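Local atomic coordinates of DyP (Bjerkandera adusta, PDB entry 2D3Q), a protein that binds heme b and probably acts as a dye-decolorizing peroxidase, oxidising dyes and other substrates with hydrogen peroxide. Residues T4-N9 and T179-T184; P209-D214 and F429-S434; K226-N231 and A341-G346; R287-D292 and N313-L318. All coordinates share one frame; numbering follows the deposited sequence.

Only interaction 4 belongs to the heme site: N313 and R315 hydrogen-bond one propionate of the cofactor, whose iron is held axially by H308. Interactions 1 and 2, their centres 16 Å apart, touch each other, P7 CG of the N-terminal arm packing against D214 OD2 (3.3 Å) and N9 O lying 3.5 Å from I433 CD1. Interaction 3 lies on the opposite side of the chain's centre, its centre 44 Å from those of both interactions 1 and 2. It also stands apart from interaction 4, with nearest atoms about 17 Å apart. In sequence, interaction 4 is nested inside the loop closed by interaction 3, which in turn lies inside that closed by interaction 2.

Interaction 1 (T4-N9 and T179-T184); sequences TILPLN and TGWETT
An N-terminal arm without regular structure crosses the loop between strands 177-178 and 191-192, and L6 is tied to G180 where the two meet. The evidence is one backbone hydrogen bond, L6 N to G180 O at 2.8 Å. It is almost straight (173°), and the donor arrives in the carbonyl plane on a lone pair. The backbones come nearest one residue earlier, with I5 CA 4.5 Å from G180 CA. The end-to-end directions of the touching parts differ by 58°, so this is a crossing and not a paired strand.

G180 is covered by side chains of the arm: T4 CG2 rests 3.8 Å from G180 CA, and L6 CG flanks the same atom. The backbone of G180, with positive phi, is one that glycine readily adopts, and a CB there would point into the arm.

The remaining side-chain contacts are mainly apolar. W181 CG sits between its backbone N and carbonyl carbon (chi1 65°), which turns the indole to the arm. L6 CD1 meets W181 CD1 at 4.3 Å. P7, at the centre of an inverse gamma turn, separates L6 from L8, and both leucines face the loop. L8 also packs on A53 and I56 of helix 52-56. L8 CD1 approaches the indole obliquely, 4.2 Å from W181 CE3, while the E182 carboxylate borders the same methyl, OE1 being 4.0 Å from L8 CD1.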
# COMPACT_ATOMS: atom_id res chain seq x y z
N THR A 4 14.15 4.62 22.24
CA THR A 4 14.14 6.03 21.74
C THR A 4 12.76 6.70 21.89
O THR A 4 12.52 7.77 21.32
CB THR A 4 14.60 6.09 20.25
OG1 THR A 4 14.19 7.34 19.67
CG2 THR A 4 14.01 4.91 19.45
N ILE A 5 11.88 6.07 22.66
CA ILE A 5 10.51 6.55 22.91
C ILE A 5 9.95 7.62 21.96
O ILE A 5 10.20 8.81 22.11
CB ILE A 5 10.37 7.04 24.37
CG1 ILE A 5 10.68 5.88 25.33
CG2 ILE A 5 8.95 7.56 24.63
CD1 ILE A 5 9.98 4.56 24.95
N LEU A 6 9.16 7.16 20.99
CA LEU A 6 8.52 8.02 20.01
C LEU A 6 7.32 8.73 20.62
O LEU A 6 6.59 8.15 21.42
CB LEU A 6 8.06 7.19 18.82
CG LEU A 6 9.13 6.54 17.95
CD1 LEU A 6 8.48 5.50 17.04
CD2 LEU A 6 9.83 7.62 17.13
N PRO A 7 7.08 10.00 20.24
CA PRO A 7 5.96 10.82 20.72
C PRO A 7 4.65 10.49 20.00
O PRO A 7 4.19 11.25 19.15
CB PRO A 7 6.42 12.24 20.42
CG PRO A 7 7.20 12.06 19.16
CD PRO A 7 8.01 10.82 19.43
N LEU A 8 4.05 9.35 20.35
CA LEU A 8 2.81 8.89 19.73
C LEU A 8 1.66 9.90 19.65
O LEU A 8 0.73 9.73 18.86
CB LEU A 8 2.33 7.63 20.45
CG LEU A 8 3.39 6.53 20.57
CD1 LEU A 8 2.81 5.35 21.35
CD2 LEU A 8 3.84 6.10 19.19
N ASN A 9 1.71 10.94 20.48
CA ASN A 9 0.67 11.97 20.47
C ASN A 9 0.92 12.97 19.37
O ASN A 9 0.01 13.70 18.97
CB ASN A 9 0.63 12.74 21.80
CG ASN A 9 -0.05 11.96 22.90
OD1 ASN A 9 -1.23 11.59 22.78
ND2 ASN A 9 0.68 11.70 23.99
N THR A 179 11.03 0.17 16.19
CA THR A 179 11.46 0.31 17.57
C THR A 179 11.15 1.74 18.03
O THR A 179 11.14 2.67 17.22
CB THR A 179 12.97 0.06 17.70
OG1 THR A 179 13.68 0.97 16.85
CG2 THR A 179 13.31 -1.36 17.28
N GLY A 180 10.89 1.90 19.32
CA GLY A 180 10.58 3.22 19.84
C GLY A 180 9.23 3.30 20.54
O GLY A 180 8.83 4.35 21.03
N TRP A 181 8.53 2.17 20.60
CA TRP A 181 7.24 2.13 21.26
C TRP A 181 6.80 0.73 21.65
O TRP A 181 7.02 -0.23 20.92
CB TRP A 181 6.18 2.79 20.37
CG TRP A 181 5.90 2.08 19.07
CD1 TRP A 181 6.82 1.66 18.15
CD2 TRP A 181 4.62 1.74 18.54
NE1 TRP A 181 6.18 1.09 17.07
CE2 TRP A 181 4.83 1.12 17.29
CE3 TRP A 181 3.30 1.91 19.00
CZ2 TRP A 181 3.78 0.67 16.49
CZ3 TRP A 181 2.26 1.45 18.21
CH2 TRP A 181 2.51 0.84 16.97
N GLU A 182 6.18 0.64 22.81
CA GLU A 182 5.67 -0.62 23.34
C GLU A 182 4.72 -1.26 22.32
O GLU A 182 3.63 -0.75 22.06
CB GLU A 182 4.92 -0.36 24.66
CG GLU A 182 3.48 0.24 24.54
CD GLU A 182 3.38 1.55 23.73
OE1 GLU A 182 2.23 2.02 23.49
OE2 GLU A 182 4.42 2.13 23.34
N THR A 183 5.15 -2.37 21.71
CA THR A 183 4.30 -3.03 20.72
C THR A 183 4.67 -4.50 20.55
O THR A 183 5.84 -4.88 20.68
CB THR A 183 4.38 -2.31 19.34
OG1 THR A 183 3.49 -2.96 18.42
CG2 THR A 183 5.80 -2.35 18.78
N THR A 184 3.67 -5.33 20.26
CA THR A 184 3.90 -6.76 20.08
C THR A 184 4.52 -7.05 18.71
O THR A 184 4.12 -6.47 17.69
CB THR A 184 2.58 -7.58 20.18
OG1 THR A 184 1.94 -7.63 18.90
CG2 THR A 184 1.62 -6.95 21.19

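Interaction 2 (P209-D214 and F429-S434); sequences PSWALD and FLPSIS
W211 and A212, in the short 3-10 turn 210-212, pack against F429 and P431, where strand 420-430 gives way to the turn before helix 433-440. The CG of W211 lies between its backbone N and carbonyl carbon (chi1 67°), and the six-membered ring reaches across so that W211 CZ3 comes within 3.7 Å of F429 CE2. The two ring planes stand at 85° with their centroids 5.9 Å apart, an oblique meeting. P431 CG lies near the plane of the indole, at its edge, 4.1 Å from W211 CZ3.

A212 follows, with its CB 3.8 Å from F429 CZ. The A212 carbonyl oxygen lies in the plane of the phenyl ring at its edge and accepts a hydrogen bond from T199 OG1. With F429 shortened to an alanine, a gap is likely to open between the turn and the strand end, A212 CB losing its phenyl neighbour and W211 CZ3 one of its two partners.

L213 contributes its backbone, the O standing 3.4 Å from S432 CB. S432 OG itself is engaged as the N-cap of helix 433-440, bonded to A435 N. At D214 the contact is again at the root of the side chain, D214 CB to S432 CB at 4.1 Å, while the carboxylate forms a salt bridge with R201.

The buried contact thus spans several elements: L430 is backbone-bonded to S216 of strand 216-225, F429 bonds to F71 of strand 65-71 in the other sheet, and W211 also touches T439 and I440 of helix 433-440.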
# COMPACT_ATOMS: atom_id res chain seq x y z
N PRO A 209 14.74 18.95 7.18
CA PRO A 209 14.76 20.16 8.01
C PRO A 209 14.23 19.70 9.37
O PRO A 209 13.53 18.70 9.46
CB PRO A 209 13.79 21.09 7.27
CG PRO A 209 12.90 20.15 6.49
CD PRO A 209 13.88 19.13 6.00
N SER A 210 14.56 20.42 10.43
CA SER A 210 14.10 20.00 11.75
C SER A 210 12.59 19.90 11.93
O SER A 210 12.12 19.11 12.74
CB SER A 210 14.70 20.93 12.82
OG SER A 210 15.01 22.20 12.27
N TRP A 211 11.81 20.68 11.18
CA TRP A 211 10.37 20.59 11.35
C TRP A 211 9.75 19.33 10.74
O TRP A 211 8.61 18.99 11.04
CB TRP A 211 9.66 21.82 10.78
CG TRP A 211 9.72 21.98 9.30
CD1 TRP A 211 10.60 22.74 8.59
CD2 TRP A 211 8.83 21.40 8.34
NE1 TRP A 211 10.31 22.69 7.25
CE2 TRP A 211 9.22 21.87 7.07
CE3 TRP A 211 7.73 20.54 8.43
CZ2 TRP A 211 8.56 21.50 5.89
CZ3 TRP A 211 7.07 20.17 7.26
CH2 TRP A 211 7.49 20.66 6.01
N ALA A 212 10.51 18.64 9.90
CA ALA A 212 10.02 17.42 9.25
C ALA A 212 10.09 16.20 10.16
O ALA A 212 9.71 15.11 9.75
CB ALA A 212 10.82 17.14 8.01
N LEU A 213 10.57 16.39 11.39
CA LEU A 213 10.69 15.27 12.31
C LEU A 213 9.36 14.57 12.53
O LEU A 213 8.31 15.19 12.66
CB LEU A 213 11.22 15.74 13.67
CG LEU A 213 11.34 14.62 14.71
CD1 LEU A 213 12.44 13.63 14.28
CD2 LEU A 213 11.67 15.22 16.07
N ASP A 214 9.43 13.25 12.57
CA ASP A 214 8.24 12.43 12.77
C ASP A 214 7.21 12.60 11.67
O ASP A 214 6.00 12.40 11.87
CB ASP A 214 7.64 12.72 14.15
CG ASP A 214 8.56 12.27 15.27
OD1 ASP A 214 9.24 11.23 15.08
OD2 ASP A 214 8.59 12.93 16.34
N PHE A 429 3.42 14.37 1.82
CA PHE A 429 4.21 14.39 3.04
C PHE A 429 3.24 14.70 4.19
O PHE A 429 2.46 15.65 4.11
CB PHE A 429 5.30 15.46 3.00
CG PHE A 429 6.14 15.50 4.24
CD1 PHE A 429 7.04 14.48 4.51
CD2 PHE A 429 6.00 16.54 5.16
CE1 PHE A 429 7.80 14.49 5.69
CE2 PHE A 429 6.74 16.56 6.34
CZ PHE A 429 7.64 15.53 6.60
N LEU A 430 3.28 13.88 5.23
CA LEU A 430 2.43 14.09 6.39
C LEU A 430 3.33 14.55 7.54
O LEU A 430 4.14 13.77 8.06
CB LEU A 430 1.71 12.79 6.77
CG LEU A 430 0.56 12.37 5.85
CD1 LEU A 430 1.08 11.92 4.49
CD2 LEU A 430 -0.21 11.26 6.52
N PRO A 431 3.23 15.83 7.92
CA PRO A 431 4.07 16.34 9.01
C PRO A 431 3.57 15.84 10.34
O PRO A 431 2.48 15.25 10.44
CB PRO A 431 3.92 17.86 8.89
CG PRO A 431 3.51 18.07 7.46
CD PRO A 431 2.55 16.94 7.23
N SER A 432 4.38 16.06 11.37
CA SER A 432 4.00 15.69 12.72
C SER A 432 2.84 16.63 13.03
O SER A 432 2.76 17.74 12.49
CB SER A 432 5.14 15.98 13.70
OG SER A 432 5.32 17.38 13.84
N ILE A 433 1.95 16.20 13.92
CA ILE A 433 0.82 17.02 14.28
C ILE A 433 1.23 18.43 14.73
O ILE A 433 0.57 19.41 14.38
CB ILE A 433 0.02 16.33 15.38
CG1 ILE A 433 -0.63 15.07 14.79
CG2 ILE A 433 -1.04 17.27 15.94
CD1 ILE A 433 -1.43 14.24 15.77
N SER A 434 2.33 18.54 15.47
CA SER A 434 2.77 19.86 15.93
C SER A 434 3.22 20.73 14.76
O SER A 434 2.97 21.93 14.74
CB SER A 434 3.91 19.73 16.93
OG SER A 434 5.10 19.34 16.27

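Interaction 3 (K226-N231 and A341-G346); sequences KVPEFN and AELASG
P228, in the first turn of helix 227-235, packs against E342 in the last turn of helix 340-343 and G346 in the loop that follows. The first helix follows strand 216-225, and the second lies in the connection between the antiparallel neighbours 328-334 and 353-360, so the contact joins two excursions from one sheet.

Van der Waals contact dominates. P228 CB lies 3.5 Å from G346 C, at the closest backbone approach, where the CA atoms of P228 and G346 are 4.3 Å apart. G346 takes positive phi (64°), and P228 CB rests against its CA as well as its C.

Polar groups lie alongside without bonding across the two segments. E229 N is 3.5 Å from G346 O, but the angle is poor. The E229 side chain bends at its second torsion (chi2 80°), bringing E229 CD to 3.6 Å from G346 O, while OE1 is hydrogen-bonded to T348 OG1. Replacing E229 by an alanine would probably leave that threonine hydroxyl without its carboxylate partner and strip the cover from one flank of the G346 carbonyl.

The two carboxylates are held differently. E342 pairs through OE2 with R352 and accepts a hydrogen bond at OE1 from A349 N, whereas E229 is held by the hydroxyl of T348; the like-charged groups stay 6.5 Å apart (E229 OE1 to E342 OE1). The E342 side chain crosses the proline ring obliquely, with E342 CB 4.0 Å from P228 CG.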
# COMPACT_ATOMS: atom_id res chain seq x y z
N LYS A 226 -8.95 -5.65 -12.49
CA LYS A 226 -9.72 -6.43 -13.45
C LYS A 226 -9.86 -7.82 -12.87
O LYS A 226 -9.10 -8.73 -13.21
CB LYS A 226 -9.00 -6.49 -14.78
CG LYS A 226 -8.97 -5.17 -15.52
CD LYS A 226 -8.10 -5.29 -16.77
CE LYS A 226 -8.30 -4.11 -17.71
NZ LYS A 226 -7.29 -4.13 -18.82
N VAL A 227 -10.84 -7.99 -11.98
CA VAL A 227 -11.09 -9.26 -11.31
C VAL A 227 -11.54 -10.39 -12.24
O VAL A 227 -10.90 -11.45 -12.29
CB VAL A 227 -12.12 -9.06 -10.17
CG1 VAL A 227 -12.20 -10.30 -9.30
CG2 VAL A 227 -11.73 -7.85 -9.34
N PRO A 228 -12.65 -10.20 -12.97
CA PRO A 228 -13.10 -11.27 -13.87
C PRO A 228 -11.95 -11.77 -14.75
O PRO A 228 -11.76 -12.97 -14.90
CB PRO A 228 -14.19 -10.59 -14.67
CG PRO A 228 -14.83 -9.69 -13.64
CD PRO A 228 -13.61 -9.08 -12.95
N GLU A 229 -11.19 -10.85 -15.31
CA GLU A 229 -10.06 -11.21 -16.15
C GLU A 229 -9.05 -12.06 -15.39
O GLU A 229 -8.48 -13.00 -15.95
CB GLU A 229 -9.35 -9.96 -16.70
CG GLU A 229 -10.14 -9.19 -17.75
CD GLU A 229 -11.21 -8.30 -17.15
OE1 GLU A 229 -11.55 -8.50 -15.96
OE2 GLU A 229 -11.71 -7.41 -17.87
N PHE A 230 -8.83 -11.71 -14.12
CA PHE A 230 -7.88 -12.43 -13.26
C PHE A 230 -8.29 -13.89 -13.10
O PHE A 230 -7.47 -14.79 -13.30
CB PHE A 230 -7.79 -11.77 -11.88
CG PHE A 230 -6.77 -12.40 -10.97
CD1 PHE A 230 -5.41 -12.17 -11.17
CD2 PHE A 230 -7.16 -13.23 -9.93
CE1 PHE A 230 -4.45 -12.76 -10.32
CE2 PHE A 230 -6.22 -13.83 -9.08
CZ PHE A 230 -4.86 -13.59 -9.28
N ASN A 231 -9.55 -14.12 -12.72
CA ASN A 231 -10.05 -15.48 -12.54
C ASN A 231 -9.93 -16.23 -13.85
O ASN A 231 -9.25 -17.26 -13.94
CB ASN A 231 -11.53 -15.46 -12.14
CG ASN A 231 -11.76 -14.74 -10.83
OD1 ASN A 231 -12.76 -14.05 -10.66
ND2 ASN A 231 -10.83 -14.91 -9.89
N ALA A 341 -23.01 -11.84 -14.32
CA ALA A 341 -22.75 -11.36 -15.67
C ALA A 341 -21.27 -11.04 -15.86
O ALA A 341 -20.75 -11.13 -16.97
CB ALA A 341 -23.60 -10.12 -15.95
N GLU A 342 -20.60 -10.68 -14.76
CA GLU A 342 -19.17 -10.34 -14.81
C GLU A 342 -18.28 -11.57 -14.87
O GLU A 342 -17.56 -11.77 -15.85
CB GLU A 342 -18.78 -9.50 -13.60
CG GLU A 342 -19.35 -8.10 -13.60
CD GLU A 342 -18.43 -7.11 -12.94
OE1 GLU A 342 -17.33 -6.85 -13.50
OE2 GLU A 342 -18.79 -6.58 -11.86
N LEU A 343 -18.30 -12.37 -13.81
CA LEU A 343 -17.49 -13.58 -13.76
C LEU A 343 -17.93 -14.55 -14.87
O LEU A 343 -17.10 -15.22 -15.50
CB LEU A 343 -17.63 -14.25 -12.39
CG LEU A 343 -16.93 -13.49 -11.27
CD1 LEU A 343 -17.34 -14.03 -9.91
CD2 LEU A 343 -15.42 -13.58 -11.48
N ALA A 344 -19.24 -14.59 -15.11
CA ALA A 344 -19.79 -15.46 -16.14
C ALA A 344 -19.51 -14.89 -17.53
O ALA A 344 -20.18 -15.24 -18.50
CB ALA A 344 -21.30 -15.62 -15.94
N SER A 345 -18.52 -14.00 -17.62
CA SER A 345 -18.15 -13.41 -18.90
C SER A 345 -16.65 -13.14 -18.90
O SER A 345 -16.05 -12.91 -19.94
CB SER A 345 -18.92 -12.11 -19.15
OG SER A 345 -18.50 -11.09 -18.27
N GLY A 346 -16.05 -13.16 -17.71
CA GLY A 346 -14.63 -12.91 -17.58
C GLY A 346 -14.23 -11.50 -18.00
O GLY A 346 -13.05 -11.22 -18.21

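Interaction 4 (R287-D292 and N313-L318); sequences RNNNFD and NPRQDL. With HEM (protoporphyrin IX containing Fe), chain C.
R315 anchors the heme-binding contact: its guanidinium lies flat over one face of F291, with centres 3.8 Å apart and planes at 17°, a stacked cation-pi pair. The chain is extended from CG to NE, carrying the flat group across the face of the ring and to the propionate. In this tight part both terminal nitrogens have two acceptors. NH1 of R315 binds N289 O at 3.1 Å and F291 O at 2.8 Å, the latter tilted out of the guanidinium plane. R315 NH2 meets N289 OD1 at 2.7 Å. The bond from R315 NH2 to HEM O1D, 2.9 Å long, is nearly straight (169°). N289 is therefore gripped end-on, through its backbone and side-chain oxygens, and its ND2 is bonded to S174 OG of the same heme site. From the segment after helix 308-312, N313 ND2 reaches the other oxygen of that propionate, HEM O2D, at 2.8 Å.

The side formed by D292 and Q316 is looser and partly exposed. D292 CB rests 4.1 Å from R315 CB, and the carboxylate runs beside the Q316 amide with the planes 85° apart. D292 OD1 turns to S294 OG. Q316 N lies 3.3 Å from D292 O, a hydrogen bond that is doubtful because the place of that oxygen is unsure.

Chemically, one propionate takes bonds from two residues of the same loop, while N289 O and OD1, close to the guanidinium plane, and F291 O, tilted from it, restrain the group and the phenyl ring covers a face. The cationic group is thus likely to stabilise the propionate charge and to hold the heme edge in a fixed orientation.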
# COMPACT_ATOMS: atom_id res chain seq x y z
N ARG A 287 1.48 -17.09 13.44
CA ARG A 287 2.11 -18.09 12.58
C ARG A 287 2.13 -17.79 11.08
O ARG A 287 3.07 -18.20 10.39
CB ARG A 287 1.43 -19.44 12.81
CG ARG A 287 1.58 -19.99 14.23
CD ARG A 287 1.05 -21.42 14.32
NE ARG A 287 -0.39 -21.49 14.09
CZ ARG A 287 -0.97 -22.33 13.23
NH1 ARG A 287 -0.22 -23.17 12.53
NH2 ARG A 287 -2.29 -22.34 13.08
N ASN A 288 1.13 -17.07 10.59
CA ASN A 288 1.03 -16.76 9.17
C ASN A 288 2.13 -15.92 8.55
O ASN A 288 2.07 -15.60 7.36
CB ASN A 288 -0.31 -16.09 8.88
CG ASN A 288 -0.42 -14.70 9.49
OD1 ASN A 288 0.58 -14.12 9.95
ND2 ASN A 288 -1.63 -14.16 9.51
N ASN A 289 3.15 -15.54 9.32
CA ASN A 289 4.20 -14.72 8.74
C ASN A 289 5.60 -15.17 9.15
O ASN A 289 6.58 -14.47 8.91
CB ASN A 289 3.98 -13.26 9.14
CG ASN A 289 4.68 -12.28 8.22
OD1 ASN A 289 4.63 -12.41 6.99
ND2 ASN A 289 5.33 -11.27 8.81
N ASN A 290 5.69 -16.35 9.76
CA ASN A 290 6.98 -16.88 10.21
C ASN A 290 7.71 -17.71 9.16
O ASN A 290 7.81 -18.93 9.29
CB ASN A 290 6.78 -17.72 11.47
CG ASN A 290 8.07 -17.92 12.23
OD1 ASN A 290 9.08 -17.27 11.93
ND2 ASN A 290 8.05 -18.79 13.23
N PHE A 291 8.24 -17.04 8.14
CA PHE A 291 8.95 -17.70 7.05
C PHE A 291 9.90 -16.68 6.43
O PHE A 291 9.73 -15.48 6.66
CB PHE A 291 7.94 -18.15 6.00
CG PHE A 291 7.22 -17.02 5.36
CD1 PHE A 291 7.74 -16.39 4.23
CD2 PHE A 291 6.02 -16.54 5.89
CE1 PHE A 291 7.09 -15.31 3.65
CE2 PHE A 291 5.36 -15.46 5.32
CZ PHE A 291 5.89 -14.84 4.20
N ASP A 292 10.89 -17.13 5.66
CA ASP A 292 11.82 -16.19 5.02
C ASP A 292 12.45 -16.72 3.73
O ASP A 292 13.48 -16.22 3.30
CB ASP A 292 12.92 -15.78 6.00
CG ASP A 292 13.80 -16.93 6.43
OD1 ASP A 292 13.28 -18.06 6.57
OD2 ASP A 292 15.01 -16.71 6.66
N ASN A 313 9.06 -7.94 -0.65
CA ASN A 313 9.83 -8.21 0.57
C ASN A 313 10.49 -9.57 0.39
O ASN A 313 9.97 -10.59 0.84
CB ASN A 313 8.95 -8.21 1.82
CG ASN A 313 9.73 -8.53 3.09
OD1 ASN A 313 10.96 -8.50 3.11
ND2 ASN A 313 9.01 -8.82 4.17
N PRO A 314 11.65 -9.59 -0.28
CA PRO A 314 12.46 -10.78 -0.58
C PRO A 314 13.01 -11.50 0.64
O PRO A 314 13.54 -12.60 0.54
CB PRO A 314 13.55 -10.22 -1.49
CG PRO A 314 13.72 -8.81 -0.99
CD PRO A 314 12.30 -8.36 -0.79
N ARG A 315 12.85 -10.87 1.80
CA ARG A 315 13.34 -11.45 3.05
C ARG A 315 14.75 -11.99 2.90
O ARG A 315 15.69 -11.23 2.66
CB ARG A 315 12.40 -12.55 3.53
CG ARG A 315 10.94 -12.14 3.49
CD ARG A 315 10.06 -12.88 4.48
NE ARG A 315 8.72 -12.31 4.46
CZ ARG A 315 7.81 -12.45 5.42
NH1 ARG A 315 8.10 -13.15 6.51
NH2 ARG A 315 6.62 -11.88 5.30
N GLN A 316 14.90 -13.30 3.02
CA GLN A 316 16.22 -13.91 2.94
C GLN A 316 16.92 -13.78 1.58
O GLN A 316 18.14 -13.88 1.50
CB GLN A 316 16.13 -15.37 3.34
CG GLN A 316 17.45 -15.93 3.78
CD GLN A 316 18.07 -15.11 4.89
OE1 GLN A 316 17.49 -14.95 5.97
NE2 GLN A 316 19.25 -14.57 4.63
N ASP A 317 16.15 -13.56 0.52
CA ASP A 317 16.72 -13.44 -0.82
C ASP A 317 17.81 -12.40 -0.92
O ASP A 317 18.43 -12.27 -1.96
CB ASP A 317 15.64 -13.09 -1.84
CG ASP A 317 14.90 -14.30 -2.32
OD1 ASP A 317 15.22 -15.41 -1.85
OD2 ASP A 317 14.00 -14.15 -3.18
N LEU A 318 18.05 -11.64 0.15
CA LEU A 318 19.10 -10.64 0.07
C LEU A 318 20.15 -10.68 1.17
O LEU A 318 20.70 -9.65 1.55
CB LEU A 318 18.51 -9.23 -0.04
CG LEU A 318 17.37 -8.75 0.85
CD1 LEU A 318 17.00 -7.33 0.47
CD2 LEU A 318 16.18 -9.64 0.67
CHA HEM C . 1.67 -7.57 0.30
CHB HEM C . -1.58 -6.66 -2.20
CHC HEM C . 0.07 -3.65 -4.59
CHD HEM C . 3.54 -4.01 -1.77
C1A HEM C . 0.37 -7.98 0.02
C2A HEM C . -0.57 -9.05 0.24
C3A HEM C . -1.55 -8.93 -0.70
C4A HEM C . -1.16 -7.77 -1.48
CMA HEM C . -2.94 -9.36 -1.03
CAA HEM C . -0.55 -10.14 1.30
CBA HEM C . -0.34 -9.67 2.76
CGA HEM C . 0.84 -9.35 3.47
O1A HEM C . 1.91 -10.11 3.37
O2A HEM C . 0.24 -8.35 3.93
C1B HEM C . -1.92 -6.11 -3.42
C2B HEM C . -2.93 -5.75 -4.40
C3B HEM C . -2.37 -4.72 -5.07
C4B HEM C . -1.05 -4.46 -4.51
CMB HEM C . -4.09 -6.66 -4.67
CAB HEM C . -2.87 -3.74 -6.08
CBB HEM C . -4.11 -3.92 -6.98
C1C HEM C . 1.31 -3.22 -4.21
C2C HEM C . 2.24 -2.21 -4.67
C3C HEM C . 3.25 -2.42 -3.82
C4C HEM C . 2.95 -3.50 -2.91
CMC HEM C . 1.96 -1.28 -5.83
CAC HEM C . 4.63 -1.78 -3.85
CBC HEM C . 5.44 -1.08 -4.99
C1D HEM C . 3.54 -4.92 -0.71
C2D HEM C . 4.26 -5.28 0.50
C3D HEM C . 3.81 -6.38 1.15
C4D HEM C . 2.73 -6.65 0.19
CMD HEM C . 5.47 -4.48 0.88
CAD HEM C . 4.21 -7.29 2.26
CBD HEM C . 5.50 -8.19 1.97
CGD HEM C . 5.92 -8.81 3.17
O1D HEM C . 5.84 -10.09 3.13
O2D HEM C . 6.32 -8.18 4.19
NA HEM C . 0.01 -7.18 -1.04
NB HEM C . -0.78 -5.35 -3.47
NC HEM C . 1.71 -4.04 -3.14
ND HEM C . 2.53 -5.84 -0.89
FE HEM C . 0.94 -5.70 -2.21